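Local coordinates for uncharacterized protein (Pyrococcus horikoshii, PDB 1ZJJ), which is of unknown function but probably works as a magnesium-dependent phosphatase of the haloacid dehalogenase (HAD) superfamily, at residues W116-V122 with Y137-I142; F38-N42 with G186-M192. All blocks are in the same frame, centred on the assembly; numbering follows the deposited sequence.

The two contacts belong to different parts of the molecule, their centres about 24 Å apart and their nearest atoms about 12 Å from each other. Contact 1 packs strand 121-124 against helix 132-143 in the smaller α/β unit, whose four-stranded parallel sheet is inserted in sequence between strands 66-68 and 204-209 of the larger sheet, consistent with a HAD cap. The centre of contact 2 is about 4 Å from that of the chain, where the polypeptide returns from that insertion. There the side chain of Lys-187 comes within about 6 Å of the magnesium ion held by Asp-7, Asp-9 and Asp-210. Contact 1 is remote from the metal and instead borders the second subunit.

Contact 1. Residues W116-V122 with Y137-I142; sequences WKEVKHV and YATLAI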
# COMPACT_ATOMS: atom_id res chain seq x y z
N TRP B 116 -18.46 10.21 -5.28
CA TRP B 116 -17.02 10.13 -5.51
C TRP B 116 -16.75 10.65 -6.92
O TRP B 116 -15.65 11.14 -7.22
CB TRP B 116 -16.52 8.69 -5.40
CG TRP B 116 -17.25 7.72 -6.30
CD1 TRP B 116 -18.33 6.96 -5.96
CD2 TRP B 116 -16.94 7.42 -7.66
NE1 TRP B 116 -18.70 6.19 -7.04
CE2 TRP B 116 -17.85 6.45 -8.10
CE3 TRP B 116 -15.95 7.87 -8.56
CZ2 TRP B 116 -17.83 5.92 -9.38
CZ3 TRP B 116 -15.93 7.35 -9.84
CH2 TRP B 116 -16.87 6.37 -10.24
N LYS B 117 -17.77 10.52 -7.77
CA LYS B 117 -17.73 10.94 -9.17
C LYS B 117 -17.51 12.45 -9.29
O LYS B 117 -16.98 12.93 -10.28
CB LYS B 117 -19.05 10.56 -9.86
CG LYS B 117 -18.90 9.78 -11.17
CD LYS B 117 -18.00 10.50 -12.15
CE LYS B 117 -18.12 9.84 -13.50
NZ LYS B 117 -16.94 10.07 -14.34
N GLU B 118 -17.93 13.20 -8.27
CA GLU B 118 -17.77 14.65 -8.30
C GLU B 118 -16.54 15.17 -7.55
O GLU B 118 -16.30 16.38 -7.50
CB GLU B 118 -19.03 15.34 -7.75
CG GLU B 118 -20.25 15.21 -8.65
CD GLU B 118 -20.89 13.83 -8.65
OE1 GLU B 118 -21.36 13.37 -7.59
OE2 GLU B 118 -20.92 13.18 -9.72
N VAL B 119 -15.77 14.27 -6.96
CA VAL B 119 -14.57 14.65 -6.22
C VAL B 119 -13.47 15.20 -7.14
O VAL B 119 -13.15 14.58 -8.15
CB VAL B 119 -13.98 13.45 -5.44
CG1 VAL B 119 -12.58 13.80 -4.91
CG2 VAL B 119 -14.91 13.07 -4.31
N LYS B 120 -12.90 16.34 -6.78
CA LYS B 120 -11.84 16.95 -7.59
C LYS B 120 -10.45 16.75 -6.97
O LYS B 120 -9.43 16.78 -7.68
CB LYS B 120 -12.10 18.45 -7.76
CG LYS B 120 -13.34 18.79 -8.58
CD LYS B 120 -13.21 18.28 -10.01
CE LYS B 120 -14.47 18.56 -10.83
NZ LYS B 120 -14.66 20.00 -11.13
N HIS B 121 -10.40 16.54 -5.66
CA HIS B 121 -9.14 16.34 -4.95
C HIS B 121 -9.25 15.24 -3.90
O HIS B 121 -10.21 15.20 -3.13
CB HIS B 121 -8.72 17.64 -4.24
CG HIS B 121 -8.70 18.85 -5.13
ND1 HIS B 121 -7.81 19.01 -6.17
CD2 HIS B 121 -9.48 19.96 -5.14
CE1 HIS B 121 -8.03 20.16 -6.77
NE2 HIS B 121 -9.04 20.76 -6.17
N VAL B 122 -8.27 14.35 -3.88
CA VAL B 122 -8.23 13.28 -2.89
C VAL B 122 -7.00 13.54 -2.01
O VAL B 122 -5.88 13.61 -2.51
CB VAL B 122 -8.10 11.89 -3.53
CG1 VAL B 122 -7.98 10.83 -2.45
CG2 VAL B 122 -9.32 11.61 -4.40
N TYR B 137 -13.16 4.22 -2.89
CA TYR B 137 -13.63 5.51 -3.40
C TYR B 137 -12.48 6.45 -3.76
O TYR B 137 -12.58 7.20 -4.73
CB TYR B 137 -14.58 6.16 -2.39
CG TYR B 137 -15.91 5.45 -2.35
CD1 TYR B 137 -16.67 5.32 -3.51
CD2 TYR B 137 -16.37 4.85 -1.18
CE1 TYR B 137 -17.86 4.60 -3.52
CE2 TYR B 137 -17.57 4.12 -1.17
CZ TYR B 137 -18.30 4.00 -2.35
OH TYR B 137 -19.47 3.28 -2.37
N ALA B 138 -11.40 6.39 -2.99
CA ALA B 138 -10.25 7.25 -3.29
C ALA B 138 -9.68 6.85 -4.65
O ALA B 138 -9.31 7.70 -5.45
CB ALA B 138 -9.19 7.10 -2.20
N THR B 139 -9.60 5.55 -4.89
CA THR B 139 -9.08 5.03 -6.15
C THR B 139 -10.00 5.42 -7.31
O THR B 139 -9.54 5.87 -8.36
CB THR B 139 -8.94 3.49 -6.09
OG1 THR B 139 -7.91 3.15 -5.16
CG2 THR B 139 -8.60 2.91 -7.45
N LEU B 140 -11.30 5.23 -7.12
CA LEU B 140 -12.27 5.56 -8.16
C LEU B 140 -12.17 7.05 -8.50
O LEU B 140 -12.16 7.42 -9.66
CB LEU B 140 -13.69 5.21 -7.71
CG LEU B 140 -14.02 3.72 -7.65
CD1 LEU B 140 -15.38 3.50 -7.02
CD2 LEU B 140 -13.99 3.14 -9.06
N ALA B 141 -12.09 7.88 -7.47
CA ALA B 141 -12.00 9.33 -7.66
C ALA B 141 -10.71 9.74 -8.37
O ALA B 141 -10.73 10.48 -9.35
CB ALA B 141 -12.12 10.03 -6.32
N ILE B 142 -9.57 9.25 -7.88
CA ILE B 142 -8.28 9.59 -8.50
C ILE B 142 -8.25 9.11 -9.96
O ILE B 142 -7.70 9.80 -10.83
CB ILE B 142 -7.11 8.94 -7.73
CG1 ILE B 142 -6.97 9.59 -6.36
CG2 ILE B 142 -5.82 9.08 -8.55
CD1 ILE B 142 -6.00 8.88 -5.43
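Trp-116 meets the helix 137-142 along one flank, its indole spanning two side chains nearly one helical turn apart, with the five-membered ring by Tyr-137 and the six-membered ring under Leu-140 CB. The aromatic part is an oblique pair: the five-membered ring of Trp-116 and the phenol ring of Tyr-137 have centroids 5.2 Å apart and planes turned by 33°, neither stacked nor edge-to-face. Their closest atoms are Trp-116 CD1 and Tyr-137 CD1, at 3.4 Å. Beside this pair a CH-pi contact forms, Leu-140 CB sitting 3.8 Å from the centroid of the six-membered ring of Trp-116, over the face and 21° off its normal. CB of Lys-117 lies over the opposite face, toward the rim. With chi1 at 54°, CG of Trp-116 is tucked between its own backbone N and carbonyl carbon, a torsion that swings the indole lengthwise along the flank of the helix.

The aliphatic contacts centre on the methyl of Ala-141. It stands 3.8 Å from Trp-116 O, the acceptor of the Val-119 N bond that closes the 3-10 turn, and 4.0 Å from Val-119 CB. Val-122 straddles the helix surface: its CG2 branch lies 3.7 Å from Ala-141 CB and equally near Ile-142 CG1, while CG1 reaches Ala-138 CB at 3.9 Å. This is the strand-to-helix half of the beta-alpha-beta unit 121-124, 132-143, 147-150, with Phe-87 of strand 86-89 and Leu-174 of helix 167-178 continuing the packing.

No hydrogen bond crosses between the segments. The one polar atom of the indole, NE1, donates to Glu-161 OE2 of the second subunit, and Leu-140 packs on Ile-163 of that subunit. Shape and apolar contact therefore fix the strand-helix fit, while the indole nitrogen's hydrogen bond ties the same tryptophan to the dimer interface.

Contact 2. Residues F38-N42 with G186-M192; sequences FLTNN and GKPNEPM
Asn-41 and Gly-186 bring the two backbones to 5.5 Å between CA atoms near the C-terminal end of strand 36-40, whereas farther back Leu-39 CA and Met-192 CA are 8.7 Å apart and side chains bridge the difference. The amide of Asn-41 pairs with the backbone of Lys-187 through both ends. Its OD1 accepts from Lys-187 N at 2.9 Å, in the carbonyl plane and on a lone pair, though the N-H is bent at 131°. Its ND2 gives a straighter bond to Lys-187 O, 3.0 Å and 161°, and also donates to Asp-154. Two bonds on opposite ends of one amide fix its flip. Thr-40, at the end of its strand, and Lys-187 probably correspond to the motif II threonine and motif III lysine of HAD enzymes. The Lys-187 chain, bent at chi3, runs past Leu-39 with CD 3.7 Å from Leu-39 CD2, lays CE over a face of the Asn-41 amide and delivers NZ to Leu-39 O at 3.0 Å, tilted 28° from the carbonyl plane. NZ also forms salt bridges with Asp-215 and the magnesium-binding Asp-7, and a water links it to Asn-41 N. Off the oxygen end of the amide and nearly in its plane, Met-192 puts CE 3.3 Å from Asn-41 OD1, while its CG lies 3.8 Å from Leu-39 CD1.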
# COMPACT_ATOMS: atom_id res chain seq x y z
N PHE B 38 8.15 24.62 14.65
CA PHE B 38 8.14 23.17 14.77
C PHE B 38 7.50 22.65 13.49
O PHE B 38 6.53 23.23 12.98
CB PHE B 38 7.35 22.77 16.02
CG PHE B 38 7.94 23.28 17.32
CD1 PHE B 38 9.24 23.78 17.36
CD2 PHE B 38 7.21 23.25 18.50
CE1 PHE B 38 9.81 24.23 18.56
CE2 PHE B 38 7.76 23.69 19.71
CZ PHE B 38 9.06 24.19 19.74
N LEU B 39 8.05 21.56 12.96
CA LEU B 39 7.56 21.02 11.70
C LEU B 39 7.37 19.51 11.74
O LEU B 39 8.35 18.76 11.69
CB LEU B 39 8.57 21.39 10.60
CG LEU B 39 8.22 21.09 9.13
CD1 LEU B 39 7.13 22.05 8.69
CD2 LEU B 39 9.45 21.26 8.24
N THR B 40 6.11 19.07 11.83
CA THR B 40 5.81 17.64 11.88
C THR B 40 5.07 17.13 10.64
O THR B 40 4.18 17.80 10.10
CB THR B 40 4.96 17.29 13.12
OG1 THR B 40 4.68 15.89 13.12
CG2 THR B 40 3.65 18.06 13.11
N ASN B 41 5.46 15.93 10.18
CA ASN B 41 4.84 15.27 9.04
C ASN B 41 3.50 14.65 9.42
O ASN B 41 2.72 14.22 8.58
CB ASN B 41 5.80 14.18 8.55
CG ASN B 41 6.58 14.69 7.37
OD1 ASN B 41 6.47 15.84 6.97
ND2 ASN B 41 7.41 13.79 6.80
N ASN B 42 3.24 14.58 10.72
CA ASN B 42 2.01 13.96 11.20
C ASN B 42 0.81 14.86 10.90
O ASN B 42 0.85 16.06 11.17
CB ASN B 42 2.11 13.70 12.71
CG ASN B 42 1.13 12.64 13.18
OD1 ASN B 42 -0.07 12.74 12.97
ND2 ASN B 42 1.66 11.60 13.83
N GLY B 186 4.56 16.72 2.76
CA GLY B 186 5.55 16.81 3.82
C GLY B 186 7.00 16.51 3.52
O GLY B 186 7.37 16.18 2.39
N LYS B 187 7.83 16.65 4.55
CA LYS B 187 9.26 16.38 4.46
C LYS B 187 9.46 15.01 3.84
O LYS B 187 8.74 14.07 4.17
CB LYS B 187 9.89 16.40 5.85
CG LYS B 187 9.69 17.71 6.61
CD LYS B 187 10.13 17.58 8.07
CE LYS B 187 9.21 16.62 8.83
NZ LYS B 187 9.66 16.46 10.23
N PRO B 188 10.49 14.85 2.98
CA PRO B 188 11.48 15.83 2.55
C PRO B 188 11.09 16.54 1.26
O PRO B 188 11.95 16.91 0.45
CB PRO B 188 12.72 14.97 2.35
CG PRO B 188 12.12 13.78 1.66
CD PRO B 188 10.87 13.50 2.50
N ASN B 189 9.79 16.75 1.06
CA ASN B 189 9.30 17.37 -0.15
C ASN B 189 9.23 18.90 -0.15
O ASN B 189 9.18 19.54 0.89
CB ASN B 189 7.94 16.77 -0.50
CG ASN B 189 8.05 15.29 -0.84
OD1 ASN B 189 8.45 14.93 -1.94
ND2 ASN B 189 7.73 14.43 0.12
N GLU B 190 9.23 19.45 -1.36
CA GLU B 190 9.22 20.88 -1.60
C GLU B 190 8.02 21.68 -1.07
O GLU B 190 8.18 22.80 -0.61
CB GLU B 190 9.42 21.10 -3.10
CG GLU B 190 9.71 22.52 -3.52
CD GLU B 190 8.46 23.37 -3.52
OE1 GLU B 190 7.37 22.79 -3.68
OE2 GLU B 190 8.57 24.60 -3.37
N PRO B 191 6.79 21.12 -1.13
CA PRO B 191 5.65 21.88 -0.63
C PRO B 191 5.83 22.30 0.83
O PRO B 191 5.42 23.39 1.24
CB PRO B 191 4.48 20.91 -0.80
CG PRO B 191 4.89 20.12 -2.01
CD PRO B 191 6.35 19.85 -1.73
N MET B 192 6.44 21.42 1.62
CA MET B 192 6.68 21.70 3.04
C MET B 192 7.69 22.83 3.17
O MET B 192 7.56 23.69 4.03
CB MET B 192 7.20 20.45 3.75
CG MET B 192 7.07 20.50 5.26
SD MET B 192 5.34 20.32 5.76
CE MET B 192 5.48 19.03 6.97
O HOH W 1 7.86 14.24 11.51